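Local structure of racemase, putative (Roseobacter denitrificans, 3TCS) at residues W265-M268 against I269-A273; Y236-L239 against A240-K243; I287-T290 against L291-V294; P212-A215 against I216-H220; L85-V88 against T89-H93. The protein binds magnesium and D-alanine in an enolase-superfamily TIM barrel and may act as a hydro-lyase or racemase. All coordinates share one frame; numbering follows the deposited sequence.

Interaction 1: residues W265-M268 against I269-A273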
loop_
_atom_site.group_PDB
_atom_site.type_symbol
_atom_site.label_atom_id
_atom_site.label_comp_id
_atom_site.label_asym_id
_atom_site.label_seq_id
_atom_site.Cartn_x
_atom_site.Cartn_y
_atom_site.Cartn_z
ATOM N N TRP B 265 5.491 11.467 1.982
ATOM C CA TRP B 265 6.347 12.345 1.195
ATOM C C TRP B 265 6.494 13.678 1.935
ATOM O O TRP B 265 7.594 14.228 2.036
ATOM C CB TRP B 265 5.737 12.598 -0.187
ATOM C CG TRP B 265 6.263 11.681 -1.235
ATOM C CD1 TRP B 265 5.579 10.700 -1.892
ATOM C CD2 TRP B 265 7.601 11.650 -1.743
ATOM N NE1 TRP B 265 6.411 10.057 -2.778
ATOM C CE2 TRP B 265 7.659 10.621 -2.706
ATOM C CE3 TRP B 265 8.760 12.393 -1.474
ATOM C CZ2 TRP B 265 8.831 10.313 -3.406
ATOM C CZ3 TRP B 265 9.927 12.086 -2.169
ATOM C CH2 TRP B 265 9.951 11.053 -3.125
ATOM N N GLN B 266 5.381 14.188 2.455
ATOM C CA GLN B 266 5.403 15.449 3.190
ATOM C C GLN B 266 6.309 15.330 4.420
ATOM O O GLN B 266 7.079 16.243 4.732
ATOM C CB GLN B 266 3.989 15.839 3.631
ATOM C CG GLN B 266 3.889 17.245 4.209
ATOM C CD GLN B 266 3.941 18.320 3.140
ATOM O OE1 GLN B 266 3.037 18.433 2.312
ATOM N NE2 GLN B 266 5.006 19.111 3.150
ATOM N N ARG B 267 6.217 14.204 5.122
ATOM C CA ARG B 267 7.043 13.994 6.306
ATOM C C ARG B 267 8.525 13.923 5.938
ATOM O O ARG B 267 9.367 14.535 6.594
ATOM C CB ARG B 267 6.636 12.706 7.018
ATOM C CG ARG B 267 7.364 12.482 8.328
ATOM C CD ARG B 267 7.168 11.065 8.840
ATOM N NE ARG B 267 7.908 10.838 10.077
ATOM C CZ ARG B 267 8.260 9.639 10.530
ATOM N NH1 ARG B 267 7.943 8.546 9.845
ATOM N NH2 ARG B 267 8.933 9.534 11.668
ATOM N N MET B 268 8.835 13.169 4.886
ATOM C CA MET B 268 10.218 13.006 4.425
ATOM C C MET B 268 10.857 14.350 4.074
ATOM O O MET B 268 12.000 14.633 4.450
ATOM C CB MET B 268 10.258 12.105 3.184
ATOM C CG MET B 268 11.666 11.761 2.705
ATOM S SD MET B 268 11.709 11.223 0.973
ATOM C CE MET B 268 10.502 9.880 1.000
ATOM N N ILE B 269 10.116 15.171 3.345
ATOM C CA ILE B 269 10.610 16.475 2.928
ATOM C C ILE B 269 10.683 17.465 4.090
ATOM O O ILE B 269 11.680 18.176 4.239
ATOM C CB ILE B 269 9.741 17.024 1.770
ATOM C CG1 ILE B 269 9.958 16.135 0.534
ATOM C CG2 ILE B 269 10.104 18.477 1.465
ATOM C CD1 ILE B 269 9.085 16.472 -0.665
ATOM N N ASP B 270 9.650 17.492 4.924
ATOM C CA ASP B 270 9.631 18.389 6.075
ATOM C C ASP B 270 10.826 18.140 7.000
ATOM O O ASP B 270 11.422 19.085 7.523
ATOM C CB ASP B 270 8.344 18.208 6.894
ATOM C CG ASP B 270 7.105 18.737 6.185
ATOM O OD1 ASP B 270 7.228 19.339 5.099
ATOM O OD2 ASP B 270 5.993 18.552 6.728
ATOM N N MET B 271 11.171 16.868 7.204
ATOM C CA MET B 271 12.278 16.519 8.088
ATOM C C MET B 271 13.633 16.542 7.386
ATOM O O MET B 271 14.670 16.311 8.014
ATOM C CB MET B 271 12.039 15.137 8.714
ATOM C CG MET B 271 12.202 13.964 7.753
ATOM S SD MET B 271 11.627 12.389 8.448
ATOM C CE MET B 271 13.046 11.904 9.452
ATOM N N ARG B 272 13.617 16.829 6.087
ATOM C CA ARG B 272 14.831 16.878 5.278
ATOM C C ARG B 272 15.623 15.575 5.410
ATOM O O ARG B 272 16.831 15.593 5.655
ATOM C CB ARG B 272 15.696 18.063 5.705
ATOM C CG ARG B 272 14.985 19.418 5.634
ATOM C CD ARG B 272 14.741 19.864 4.190
ATOM N NE ARG B 272 14.381 21.282 4.121
ATOM C CZ ARG B 272 13.155 21.770 4.281
ATOM N NH1 ARG B 272 12.127 20.959 4.512
ATOM N NH2 ARG B 272 12.960 23.083 4.236
ATOM N N ALA B 273 14.942 14.448 5.232
ATOM C CA ALA B 273 15.585 13.146 5.359
ATOM C C ALA B 273 16.590 12.863 4.244
ATOM O O ALA B 273 17.498 12.056 4.421
ATOM C CB ALA B 273 14.527 12.038 5.415
#
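M268 O accepts a bond from A273 N (3.0 Å) at the end of helix 262-270. Paired with the R272 N to I269 O bond, it makes a Schellman motif, which ends the helix of the beta-alpha-beta unit between barrel strands 252-255 and 276-277. R272 turns the chain with a positive phi of 54°, and its side chain folds back so that NH1 also reaches I269 O (2.8 Å). The two donors grip that oxygen from opposite faces of its carbonyl plane, and I269 O lies nearly in the guanidinium plane. One side-chain bond spans a helical turn: Q266 NE2 donates to D270 OD1 (3.0 Å) on its syn side, tilted out of the carboxylate plane, with amide and carboxylate planes 37° apart. A bend at chi2 (76°) brings the Q266 amide back to this partner. The apolar contacts face inward. I269 CD1 approaches W265 CE3 at 4.2 Å, while M268 CE lies over one face of the indole, near its rim. D259 O accepts a hydrogen bond from W265 NE1, and helix 287-300 packs on I269 through M296 and A300. At the turn, M268 CG lies 4.0 Å from A273 CB.

Interaction 2: residues Y236-L239 against A240-K243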
loop_
_atom_site.group_PDB
_atom_site.type_symbol
_atom_site.label_atom_id
_atom_site.label_comp_id
_atom_site.label_asym_id
_atom_site.label_seq_id
_atom_site.Cartn_x
_atom_site.Cartn_y
_atom_site.Cartn_z
ATOM N N TYR B 236 14.262 2.111 3.002
ATOM C CA TYR B 236 13.492 3.303 2.662
ATOM C C TYR B 236 12.353 3.673 3.605
ATOM O O TYR B 236 11.983 4.847 3.691
ATOM C CB TYR B 236 12.976 3.203 1.220
ATOM C CG TYR B 236 11.777 2.301 1.010
ATOM C CD1 TYR B 236 10.492 2.725 1.353
ATOM C CD2 TYR B 236 11.924 1.039 0.428
ATOM C CE1 TYR B 236 9.378 1.913 1.118
ATOM C CE2 TYR B 236 10.818 0.217 0.188
ATOM C CZ TYR B 236 9.550 0.661 0.533
ATOM O OH TYR B 236 8.458 -0.142 0.275
ATOM N N TRP B 237 11.808 2.683 4.305
ATOM C CA TRP B 237 10.709 2.908 5.239
ATOM C C TRP B 237 11.162 3.401 6.613
ATOM O O TRP B 237 10.336 3.618 7.495
ATOM C CB TRP B 237 9.878 1.627 5.392
ATOM C CG TRP B 237 10.660 0.421 5.843
ATOM C CD1 TRP B 237 10.882 0.018 7.129
ATOM C CD2 TRP B 237 11.332 -0.528 5.003
ATOM N NE1 TRP B 237 11.646 -1.123 7.142
ATOM C CE2 TRP B 237 11.937 -1.481 5.851
ATOM C CE3 TRP B 237 11.480 -0.665 3.616
ATOM C CZ2 TRP B 237 12.680 -2.560 5.360
ATOM C CZ3 TRP B 237 12.221 -1.739 3.124
ATOM C CH2 TRP B 237 12.811 -2.673 3.998
ATOM N N GLU B 238 12.471 3.570 6.793
ATOM C CA GLU B 238 13.025 4.068 8.055
ATOM C C GLU B 238 13.609 5.454 7.800
ATOM O O GLU B 238 14.825 5.622 7.680
ATOM C CB GLU B 238 14.130 3.140 8.571
ATOM C CG GLU B 238 13.656 1.760 9.007
ATOM C CD GLU B 238 12.653 1.812 10.148
ATOM O OE1 GLU B 238 12.739 2.735 10.984
ATOM O OE2 GLU B 238 11.784 0.918 10.224
ATOM N N LEU B 239 12.729 6.447 7.721
ATOM C CA LEU B 239 13.134 7.817 7.443
ATOM C C LEU B 239 14.230 8.351 8.361
ATOM O O LEU B 239 15.150 9.029 7.901
ATOM C CB LEU B 239 11.912 8.737 7.499
ATOM C CG LEU B 239 10.808 8.411 6.489
ATOM C CD1 LEU B 239 9.628 9.350 6.700
ATOM C CD2 LEU B 239 11.349 8.539 5.071
ATOM N N ALA B 240 14.131 8.048 9.654
ATOM C CA ALA B 240 15.117 8.518 10.624
ATOM C C ALA B 240 16.522 7.979 10.340
ATOM O O ALA B 240 17.511 8.686 10.530
ATOM C CB ALA B 240 14.681 8.136 12.036
ATOM N N GLN B 241 16.609 6.729 9.897
ATOM C CA GLN B 241 17.901 6.128 9.577
ATOM C C GLN B 241 18.531 6.858 8.395
ATOM O O GLN B 241 19.705 7.227 8.426
ATOM C CB GLN B 241 17.732 4.647 9.229
ATOM C CG GLN B 241 17.562 3.733 10.432
ATOM C CD GLN B 241 17.366 2.286 10.029
ATOM O OE1 GLN B 241 17.968 1.809 9.064
ATOM N NE2 GLN B 241 16.529 1.575 10.774
ATOM N N THR B 242 17.738 7.062 7.350
ATOM C CA THR B 242 18.211 7.759 6.163
ATOM C C THR B 242 18.677 9.171 6.528
ATOM O O THR B 242 19.725 9.635 6.067
ATOM C CB THR B 242 17.091 7.854 5.106
ATOM O OG1 THR B 242 16.640 6.533 4.772
ATOM C CG2 THR B 242 17.595 8.558 3.850
ATOM N N LYS B 243 17.893 9.852 7.358
ATOM C CA LYS B 243 18.219 11.207 7.773
ATOM C C LYS B 243 19.556 11.274 8.507
ATOM O O LYS B 243 20.308 12.232 8.351
ATOM C CB LYS B 243 17.102 11.764 8.663
ATOM C CG LYS B 243 17.382 13.152 9.227
ATOM C CD LYS B 243 16.181 13.665 10.010
ATOM C CE LYS B 243 16.521 14.904 10.825
ATOM N NZ LYS B 243 16.872 16.075 9.983
#
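The E238 carboxylate and the Q241 amide lie across the first helical turn from each other with their planes only 19° apart. What touches, though, is not the pair of polar ends: Q241 NE2 comes to 3.4 Å from E238 CG and lies 4.0 Å from E238 OE1, so the amide crosses the glutamate's methylenes at a slant. Q241 reaches this place with CG beside its own backbone N (chi1 -79°) and the chain extended beyond. Just upstream, W237 CE3 stands 3.5 Å above one face of the Y236 ring, offset toward its rim, while Y236 CE2 lies in plane at the indole's edge. Both aromatics reach the second subunit: Y236 OH bonds to H93 O of that chain, and W237, like E238, packs on its P263.

E238 occupies the N-cap position. Its carbonyl oxygen accepts T242 N in a nearly straight bond (3.3 Å, 168°) and Q241 N in a weak one. One residue on, L239 O accepts K243 N at 2.9 Å. L239 turns its side chain to R267 and M268 of helix 262-270, and K243 NZ bonds to M271 O just past that helix. Further along, T246 OG1 pairs with T242 O, and T246 belongs to the second magnesium site. This is the loop-to-helix start of a barrel beta-alpha unit, where the chain leaving strand 229-231 enters helix 239-248.

Interaction 3: residues I287-T290 against L291-V294; sequences ICRT and LRVV
R292 CB rests against R289 O (3.3 Å) in the first turns of helix 287-300, one of the outer helices of the enolase-type (beta/alpha) barrel. Its CG, next along, sits 3.5 Å from C288 O; chi1 of -64° holds it beside the backbone N, and the chain then runs extended as far as NE. At the tip, R289 CG lies over one face of the guanidinium, 4.4 Å from CZ. NE and NH1 are engaged by the N-terminal domain: NE forms a salt bridge with D82 and NH1 one with D86. These carboxylates probably offset the nearness of R289 NH1, a like charge 4.7 Å from R292 NH1.

On another side of the helix L291 folds back along the preceding turn toward I287, the two side chains crossing obliquely with L291 CD1 3.9 Å from I287 CG2, and it also packs on L127. Were L291 an alanine, a gap would be likely to open beside I287 CG2 and L127. T290 OG1 is held by G286 O just before the helix, and its methyl CG2 is 4.2 Å from V294 CG2. Between the same two residues, V294 N donates to T290 O at 2.8 Å, lying in the plane of that carbonyl.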
loop_
_atom_site.group_PDB
_atom_site.type_symbol
_atom_site.label_atom_id
_atom_site.label_comp_id
_atom_site.label_asym_id
_atom_site.label_seq_id
_atom_site.Cartn_x
_atom_site.Cartn_y
_atom_site.Cartn_z
ATOM N N ILE B 287 1.174 11.782 -13.040
ATOM C CA ILE B 287 1.735 13.123 -13.167
ATOM C C ILE B 287 1.185 14.093 -12.118
ATOM O O ILE B 287 1.947 14.769 -11.430
ATOM C CB ILE B 287 1.449 13.696 -14.574
ATOM C CG1 ILE B 287 2.223 12.897 -15.628
ATOM C CG2 ILE B 287 1.816 15.175 -14.630
ATOM C CD1 ILE B 287 3.732 13.017 -15.515
ATOM N N CYS B 288 -0.136 14.168 -12.001
ATOM C CA CYS B 288 -0.744 15.081 -11.037
ATOM C C CYS B 288 -0.199 14.879 -9.629
ATOM O O CYS B 288 0.196 15.834 -8.963
ATOM C CB CYS B 288 -2.262 14.914 -11.026
ATOM S SG CYS B 288 -3.050 15.487 -12.531
ATOM N N ARG B 289 -0.169 13.634 -9.174
ATOM C CA ARG B 289 0.326 13.357 -7.837
ATOM C C ARG B 289 1.828 13.604 -7.734
ATOM O O ARG B 289 2.313 14.061 -6.701
ATOM C CB ARG B 289 -0.058 11.928 -7.436
ATOM C CG ARG B 289 -1.570 11.790 -7.154
ATOM C CD ARG B 289 -2.001 10.338 -7.050
ATOM N NE ARG B 289 -1.167 9.603 -6.109
ATOM C CZ ARG B 289 -1.358 9.561 -4.794
ATOM N NH1 ARG B 289 -2.376 10.209 -4.234
ATOM N NH2 ARG B 289 -0.511 8.878 -4.036
ATOM N N THR B 290 2.569 13.328 -8.803
ATOM C CA THR B 290 4.006 13.584 -8.773
ATOM C C THR B 290 4.245 15.096 -8.663
ATOM O O THR B 290 5.158 15.539 -7.963
ATOM C CB THR B 290 4.707 13.039 -10.037
ATOM O OG1 THR B 290 4.550 11.614 -10.088
ATOM C CG2 THR B 290 6.192 13.375 -10.007
ATOM N N LEU B 291 3.419 15.886 -9.345
ATOM C CA LEU B 291 3.549 17.342 -9.292
ATOM C C LEU B 291 3.329 17.870 -7.869
ATOM O O LEU B 291 3.865 18.916 -7.496
ATOM C CB LEU B 291 2.566 18.005 -10.259
ATOM C CG LEU B 291 2.894 17.804 -11.745
ATOM C CD1 LEU B 291 1.818 18.452 -12.609
ATOM C CD2 LEU B 291 4.259 18.404 -12.049
ATOM N N ARG B 292 2.538 17.154 -7.076
ATOM C CA ARG B 292 2.310 17.573 -5.695
ATOM C C ARG B 292 3.609 17.393 -4.915
ATOM O O ARG B 292 3.958 18.226 -4.082
ATOM C CB ARG B 292 1.197 16.750 -5.047
ATOM C CG ARG B 292 -0.159 16.946 -5.690
ATOM C CD ARG B 292 -1.244 16.239 -4.904
ATOM N NE ARG B 292 -2.405 15.945 -5.738
ATOM C CZ ARG B 292 -3.464 15.254 -5.325
ATOM N NH1 ARG B 292 -3.507 14.791 -4.082
ATOM N NH2 ARG B 292 -4.467 15.005 -6.161
ATOM N N VAL B 293 4.328 16.308 -5.194
ATOM C CA VAL B 293 5.598 16.062 -4.523
ATOM C C VAL B 293 6.628 17.074 -5.023
ATOM O O VAL B 293 7.428 17.591 -4.247
ATOM C CB VAL B 293 6.099 14.625 -4.776
ATOM C CG1 VAL B 293 7.513 14.446 -4.219
ATOM C CG2 VAL B 293 5.152 13.635 -4.108
ATOM N N VAL B 294 6.597 17.360 -6.321
ATOM C CA VAL B 294 7.512 18.334 -6.908
ATOM C C VAL B 294 7.348 19.687 -6.206
ATOM O O VAL B 294 8.333 20.376 -5.923
ATOM C CB VAL B 294 7.241 18.508 -8.417
ATOM C CG1 VAL B 294 7.997 19.713 -8.959
ATOM C CG2 VAL B 294 7.660 17.247 -9.164
#

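Interaction 4: residues P212-A215 against I216-H220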
loop_
_atom_site.group_PDB
_atom_site.type_symbol
_atom_site.label_atom_id
_atom_site.label_comp_id
_atom_site.label_asym_id
_atom_site.label_seq_id
_atom_site.Cartn_x
_atom_site.Cartn_y
_atom_site.Cartn_z
ATOM N N PRO B 212 22.482 2.768 9.388
ATOM C CA PRO B 212 23.132 4.079 9.303
ATOM C C PRO B 212 24.659 4.073 9.448
ATOM O O PRO B 212 25.355 4.736 8.678
ATOM C CB PRO B 212 22.436 4.874 10.405
ATOM C CG PRO B 212 21.049 4.331 10.350
ATOM C CD PRO B 212 21.283 2.834 10.242
ATOM N N ASP B 213 25.182 3.328 10.420
ATOM C CA ASP B 213 26.632 3.281 10.621
ATOM C C ASP B 213 27.388 2.727 9.420
ATOM O O ASP B 213 28.391 3.296 8.998
ATOM C CB ASP B 213 26.989 2.460 11.864
ATOM C CG ASP B 213 26.665 3.188 13.148
ATOM O OD1 ASP B 213 26.855 4.421 13.186
ATOM O OD2 ASP B 213 26.234 2.532 14.121
ATOM N N ARG B 214 26.909 1.618 8.870
ATOM C CA ARG B 214 27.565 1.017 7.718
ATOM C C ARG B 214 27.459 1.925 6.493
ATOM O O ARG B 214 28.401 2.027 5.702
ATOM C CB ARG B 214 26.954 -0.357 7.418
ATOM C CG ARG B 214 27.491 -1.028 6.156
ATOM C CD ARG B 214 29.019 -1.108 6.139
ATOM N NE ARG B 214 29.488 -1.775 4.926
ATOM C CZ ARG B 214 30.725 -1.702 4.445
ATOM N NH1 ARG B 214 31.650 -0.984 5.072
ATOM N NH2 ARG B 214 31.034 -2.349 3.327
ATOM N N ALA B 215 26.313 2.583 6.339
ATOM C CA ALA B 215 26.101 3.487 5.215
ATOM C C ALA B 215 27.070 4.659 5.301
ATOM O O ALA B 215 27.573 5.140 4.283
ATOM C CB ALA B 215 24.658 4.001 5.210
ATOM N N ILE B 216 27.326 5.127 6.518
ATOM C CA ILE B 216 28.241 6.246 6.700
ATOM C C ILE B 216 29.664 5.827 6.325
ATOM O O ILE B 216 30.422 6.620 5.759
ATOM C CB ILE B 216 28.178 6.776 8.151
ATOM C CG1 ILE B 216 26.798 7.402 8.400
ATOM C CG2 ILE B 216 29.281 7.809 8.382
ATOM C CD1 ILE B 216 26.503 7.746 9.856
ATOM N N GLU B 217 30.025 4.580 6.626
ATOM C CA GLU B 217 31.351 4.075 6.267
ATOM C C GLU B 217 31.436 4.037 4.744
ATOM O O GLU B 217 32.437 4.438 4.152
ATOM C CB GLU B 217 31.579 2.655 6.794
ATOM C CG GLU B 217 31.500 2.483 8.298
ATOM C CD GLU B 217 31.975 1.105 8.743
ATOM O OE1 GLU B 217 31.575 0.097 8.117
ATOM O OE2 GLU B 217 32.748 1.029 9.721
ATOM N N VAL B 218 30.387 3.530 4.105
ATOM C CA VAL B 218 30.377 3.468 2.651
ATOM C C VAL B 218 30.379 4.892 2.095
ATOM O O VAL B 218 31.032 5.167 1.092
ATOM C CB VAL B 218 29.145 2.695 2.129
ATOM C CG1 VAL B 218 29.087 2.757 0.604
ATOM C CG2 VAL B 218 29.224 1.244 2.581
ATOM N N GLY B 219 29.662 5.792 2.765
ATOM C CA GLY B 219 29.604 7.178 2.327
ATOM C C GLY B 219 30.982 7.813 2.264
ATOM O O GLY B 219 31.291 8.584 1.354
ATOM N N HIS B 220 31.820 7.491 3.239
ATOM C CA HIS B 220 33.174 8.029 3.275
ATOM C C HIS B 220 33.988 7.533 2.080
ATOM O O HIS B 220 34.782 8.278 1.512
ATOM C CB HIS B 220 33.842 7.646 4.597
ATOM C CG HIS B 220 33.271 8.366 5.779
ATOM N ND1 HIS B 220 33.412 7.913 7.073
ATOM C CD2 HIS B 220 32.563 9.518 5.861
ATOM C CE1 HIS B 220 32.815 8.753 7.900
ATOM N NE2 HIS B 220 32.292 9.737 7.190
#
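R214 and E217 form a salt bridge one turn apart, R214 NH1 donating to E217 OE1 at 3.2 Å with an N-H...O angle of 157°. The acceptor lies near the guanidinium plane, but the donor reaches OE1 from above the carboxylate, whose plane is turned 79° against that of the arginine. R214 NH2 has a second carboxylate partner, E186, so the positive group is shared between two acids. A bend at chi2 (53°) lays the guanidinium over V218, whose CG2 sits 3.8 Å above its centre; the methyl covers one face, and E217 OE1 sits at the edge.

These residues open helix 212-224, the helix that links barrel strands 201-205 and 229-231 in a beta-alpha-beta unit. Its main-chain acceptors are taken up in regular order: P212 O by I216 N (3.0 Å), D213 O by E217 N, R214 O by V218 N and A215 O by G219 N (2.7 Å). The amide of R214 finds a weak partner in T211 OG1. I216 CG1 presses close on P212 O, at 3.0 Å. Toward helix 239-248, P212 packs on Q241 and Q244, A215 on V245, and I216 on A248.

Interaction 5: residues L85-V88 against T89-H93; sequences LDIV and TEREH
T89 N donates to L85 O (3.2 Å), one of a run of helical bonds that continues with E90 N to D86 O, R91 N to I87 O and E92 N to V88 O (3.0 Å). E92 then leaves helical geometry, with phi at -111°, and helix 81-91 is over.

D86 O is gripped twice, by E90 N and by T89 OG1 (2.8 Å), the hydroxyl approaching tilted from the carbonyl plane. The bond depends on chi1 of 62°, which sets OG1 between the backbone N and carbonyl carbon of T89, while CG2 is left to face L85 O. A valine in its place would probably cost D86 O the hydroxyl bond, though the one from E90 N would remain. I87 and R91 lie side by side and point the same way: I87 CG2 is 3.8 Å from R91 CG and stands 4.0 Å above the centre of the guanidinium, an apolar lid on one face.

Each acid has a partner beyond this turn: D86 pairs with R292, E90 OE1 is salt-bridged to R176 of the second subunit, and buried E92 is hydrogen-bonded to W72 NE1 and Q68 NE2 of helix 58-73. V88 packs on W72 and M73 of that helix, and T89 on R101 and M104 of helix 98-119. Such helix packing belongs to the N-terminal domain of the mandelate racemase family, which here also meets the second subunit.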
loop_
_atom_site.group_PDB
_atom_site.type_symbol
_atom_site.label_atom_id
_atom_site.label_comp_id
_atom_site.label_asym_id
_atom_site.label_seq_id
_atom_site.Cartn_x
_atom_site.Cartn_y
_atom_site.Cartn_z
ATOM N N LEU B 85 -8.710 12.300 -8.649
ATOM C CA LEU B 85 -7.793 11.277 -8.156
ATOM C C LEU B 85 -7.916 11.151 -6.640
ATOM O O LEU B 85 -7.798 10.057 -6.093
ATOM C CB LEU B 85 -6.352 11.623 -8.547
ATOM C CG LEU B 85 -6.089 11.565 -10.055
ATOM C CD1 LEU B 85 -4.687 12.079 -10.372
ATOM C CD2 LEU B 85 -6.262 10.136 -10.531
ATOM N N ASP B 86 -8.151 12.268 -5.954
ATOM C CA ASP B 86 -8.303 12.216 -4.504
ATOM C C ASP B 86 -9.568 11.440 -4.173
ATOM O O ASP B 86 -9.607 10.683 -3.203
ATOM C CB ASP B 86 -8.395 13.620 -3.895
ATOM C CG ASP B 86 -7.064 14.352 -3.893
ATOM O OD1 ASP B 86 -6.006 13.685 -3.909
ATOM O OD2 ASP B 86 -7.077 15.601 -3.855
ATOM N N ILE B 87 -10.609 11.637 -4.978
ATOM C CA ILE B 87 -11.867 10.932 -4.772
ATOM C C ILE B 87 -11.623 9.433 -4.890
ATOM O O ILE B 87 -12.168 8.650 -4.114
ATOM C CB ILE B 87 -12.932 11.360 -5.806
ATOM C CG1 ILE B 87 -13.467 12.748 -5.442
ATOM C CG2 ILE B 87 -14.073 10.338 -5.849
ATOM C CD1 ILE B 87 -14.442 13.324 -6.451
ATOM N N VAL B 88 -10.800 9.030 -5.854
ATOM C CA VAL B 88 -10.507 7.610 -6.022
ATOM C C VAL B 88 -9.861 7.043 -4.758
ATOM O O VAL B 88 -10.280 5.994 -4.266
ATOM C CB VAL B 88 -9.566 7.349 -7.225
ATOM C CG1 VAL B 88 -9.150 5.884 -7.247
ATOM C CG2 VAL B 88 -10.268 7.712 -8.538
ATOM N N THR B 89 -8.856 7.736 -4.224
ATOM C CA THR B 89 -8.181 7.256 -3.017
ATOM C C THR B 89 -9.075 7.293 -1.780
ATOM O O THR B 89 -8.914 6.487 -0.866
ATOM C CB THR B 89 -6.887 8.053 -2.719
ATOM O OG1 THR B 89 -7.202 9.427 -2.475
ATOM C CG2 THR B 89 -5.924 7.952 -3.891
ATOM N N GLU B 90 -10.016 8.229 -1.746
ATOM C CA GLU B 90 -10.924 8.317 -0.609
ATOM C C GLU B 90 -11.986 7.226 -0.693
ATOM O O GLU B 90 -12.329 6.607 0.314
ATOM C CB GLU B 90 -11.554 9.705 -0.556
ATOM C CG GLU B 90 -10.585 10.747 -0.021
ATOM C CD GLU B 90 -11.007 12.168 -0.326
ATOM O OE1 GLU B 90 -12.215 12.466 -0.229
ATOM O OE2 GLU B 90 -10.123 12.992 -0.651
ATOM N N ARG B 91 -12.494 6.972 -1.894
ATOM C CA ARG B 91 -13.496 5.924 -2.073
ATOM C C ARG B 91 -12.865 4.556 -1.811
ATOM O O ARG B 91 -13.539 3.612 -1.394
ATOM C CB ARG B 91 -14.051 5.951 -3.495
ATOM C CG ARG B 91 -14.872 7.177 -3.823
ATOM C CD ARG B 91 -16.238 7.143 -3.149
ATOM N NE ARG B 91 -17.024 8.309 -3.532
ATOM C CZ ARG B 91 -16.844 9.530 -3.039
ATOM N NH1 ARG B 91 -15.906 9.752 -2.121
ATOM N NH2 ARG B 91 -17.584 10.538 -3.487
ATOM N N GLU B 92 -11.565 4.452 -2.065
ATOM C CA GLU B 92 -10.852 3.195 -1.861
ATOM C C GLU B 92 -9.888 3.337 -0.686
ATOM O O GLU B 92 -8.779 2.797 -0.718
ATOM C CB GLU B 92 -10.064 2.829 -3.124
ATOM C CG GLU B 92 -10.909 2.633 -4.387
ATOM C CD GLU B 92 -11.846 1.444 -4.293
ATOM O OE1 GLU B 92 -11.490 0.457 -3.615
ATOM O OE2 GLU B 92 -12.934 1.488 -4.909
ATOM N N HIS B 93 -10.319 4.054 0.351
ATOM C CA HIS B 93 -9.474 4.303 1.519
ATOM C C HIS B 93 -9.049 3.055 2.292
ATOM O O HIS B 93 -8.128 3.114 3.112
ATOM C CB HIS B 93 -10.165 5.293 2.466
ATOM C CG HIS B 93 -11.381 4.742 3.140
ATOM N ND1 HIS B 93 -11.421 4.464 4.491
ATOM C CD2 HIS B 93 -12.602 4.420 2.653
ATOM C CE1 HIS B 93 -12.616 3.998 4.807
ATOM N NE2 HIS B 93 -13.352 3.961 3.711
#

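From the N terminus, interaction 5 comes first, in the N-terminal domain; interactions 4, 2, 1 and 3 follow in that order within the barrel domain. Each is a turn of continuous chain, so none closes a long loop, and they run in series without nesting or crossing. Neighbouring helices tie them together. P212 of interaction 4 packs on Q241 of interaction 2, which in turn meets interaction 1 through L239 and K243. W265 carries the packing on to V293 of interaction 3. From there the salt bridge between R292 and D86 joins barrel to N-terminal domain. Interactions 1, 2 and 5 touch the second subunit.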